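Local coordinates for CELL WALL surface anchor family protein (Streptococcus pneumoniae, PDB 3ZGH) that probably acts as an MSCRAMM-type adhesin, its basic domain binding keratin 10 on host cells, at residues V161-G165 and T166-F170. Sequence-based numbering, arbitrary orientation.
With ACT (acetate ion), chain D.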
loop_
_atom_site.group_PDB
_atom_site.type_symbol
_atom_site.label_atom_id
_atom_site.label_comp_id
_atom_site.label_asym_id
_atom_site.label_seq_id
_atom_site.Cartn_x
_atom_site.Cartn_y
_atom_site.Cartn_z
ATOM N N VAL A 161 -2.157 0.412 -13.838
ATOM C CA VAL A 161 -2.596 1.689 -14.431
ATOM C C VAL A 161 -2.016 1.736 -15.836
ATOM O O VAL A 161 -0.794 1.623 -15.995
ATOM C CB VAL A 161 -2.075 2.913 -13.632
ATOM C CG1 VAL A 161 -2.615 4.197 -14.222
ATOM C CG2 VAL A 161 -2.465 2.828 -12.122
ATOM N N PRO A 162 -2.874 1.910 -16.859
ATOM C CA PRO A 162 -2.346 1.935 -18.226
ATOM C C PRO A 162 -1.426 3.126 -18.446
ATOM O O PRO A 162 -1.682 4.216 -17.915
ATOM C CB PRO A 162 -3.602 2.077 -19.109
ATOM C CG PRO A 162 -4.768 1.664 -18.222
ATOM C CD PRO A 162 -4.350 1.992 -16.811
ATOM N N ILE A 163 -0.386 2.927 -19.253
ATOM C CA ILE A 163 0.493 4.007 -19.691
ATOM C C ILE A 163 0.077 4.428 -21.107
ATOM O O ILE A 163 -0.018 3.587 -22.017
ATOM C CB ILE A 163 1.968 3.541 -19.689
ATOM C CG1 ILE A 163 2.438 3.296 -18.241
ATOM C CG2 ILE A 163 2.894 4.564 -20.415
ATOM C CD1 ILE A 163 3.735 2.504 -18.125
ATOM N N THR A 164 -0.138 5.728 -21.315
ATOM C CA THR A 164 -0.665 6.208 -22.587
ATOM C C THR A 164 0.242 7.242 -23.230
ATOM O O THR A 164 -0.101 7.830 -24.268
ATOM C CB THR A 164 -2.074 6.844 -22.399
ATOM O OG1 THR A 164 -1.968 8.033 -21.595
ATOM C CG2 THR A 164 -3.042 5.848 -21.715
ATOM N N GLY A 165 1.412 7.462 -22.640
ATOM C CA GLY A 165 2.274 8.528 -23.119
ATOM C C GLY A 165 3.438 8.731 -22.168
ATOM O O GLY A 165 3.772 7.854 -21.371
ATOM N N THR A 166 4.009 9.921 -22.234
ATOM C CA THR A 166 5.255 10.275 -21.562
ATOM C C THR A 166 5.131 10.612 -20.066
ATOM O O THR A 166 5.993 10.271 -19.277
ATOM C CB THR A 166 5.828 11.514 -22.290
ATOM O OG1 THR A 166 6.527 11.061 -23.458
ATOM C CG2 THR A 166 6.764 12.299 -21.399
ATOM N N ASP A 167 4.070 11.296 -19.670
ATOM C CA ASP A 167 3.961 11.734 -18.289
ATOM C C ASP A 167 3.396 10.615 -17.402
ATOM O O ASP A 167 2.183 10.514 -17.190
ATOM C CB ASP A 167 3.118 13.033 -18.170
ATOM C CG ASP A 167 2.920 13.454 -16.712
ATOM O OD1 ASP A 167 3.686 12.942 -15.853
ATOM O OD2 ASP A 167 2.018 14.272 -16.416
ATOM N N THR A 168 4.286 9.771 -16.886
ATOM C CA THR A 168 3.889 8.673 -16.028
ATOM C C THR A 168 4.195 8.984 -14.560
ATOM O O THR A 168 4.398 8.060 -13.759
ATOM C CB THR A 168 4.637 7.383 -16.404
ATOM O OG1 THR A 168 6.037 7.663 -16.457
ATOM C CG2 THR A 168 4.189 6.893 -17.784
ATOM N N SER A 169 4.214 10.262 -14.200
ATOM C CA SER A 169 4.425 10.641 -12.807
ATOM C C SER A 169 3.255 10.179 -11.916
ATOM O O SER A 169 2.147 9.921 -12.402
ATOM C CB SER A 169 4.642 12.151 -12.692
ATOM O OG SER A 169 3.494 12.892 -13.082
ATOM N N PHE A 170 3.499 10.064 -10.612
ATOM C CA PHE A 170 2.429 9.746 -9.681
ATOM C C PHE A 170 2.905 10.153 -8.287
ATOM O O PHE A 170 4.109 10.382 -8.066
ATOM C CB PHE A 170 2.081 8.238 -9.736
ATOM C CG PHE A 170 3.177 7.346 -9.228
ATOM C CD1 PHE A 170 3.296 7.064 -7.864
ATOM C CD2 PHE A 170 4.102 6.790 -10.109
ATOM C CE1 PHE A 170 4.341 6.264 -7.404
ATOM C CE2 PHE A 170 5.149 5.994 -9.652
ATOM C CZ PHE A 170 5.270 5.732 -8.308
HETATM C C ACT D . 1.813 13.723 -10.157
HETATM O O ACT D . 1.702 14.401 -11.208
HETATM O OXT ACT D . 0.772 13.134 -9.775
HETATM C CH3 ACT D . 3.120 13.635 -9.406
#
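Ile163 and Thr168 meet through their methyl groups inside the loop that carries the chain from strand 154-162 to strand 170-172, at the surface of this MSCRAMM-fold domain. Thr168 CG2 lies 3.7 Å from Ile163 CG2, the two side chains crossing at a slant. With Thr168 OG1 set between the backbone N and the carbonyl carbon (chi1 51°), CG2 falls beside the N and also lies 3.7 Å from Gly165 O, so one methyl touches both a side chain and a carbonyl oxygen of the preceding residues. Leu103, from a neighbouring loop, touches both side chains and continues the apolar patch.

The apex is looser. Gly165 passes through in an extended conformation, and the exposed Thr166 directs its CB away from the preceding residues, although CB itself still lies 3.7 Å from Gly165 C. Beyond it Asp167 centres an inverse gamma turn, with a weak bond of 3.0 Å from Thr168 N to Thr166 O. Its carboxylate then forms an Asx turn and, through OD2, reaches Ser101 N. An acetate, probably from the crystallisation liquor, sits by Ser169 OG. In the Asx turn Ser169 N approaches Asp167 OD1 at 3.2 Å, nearly straight (162°) but from above the carboxylate plane.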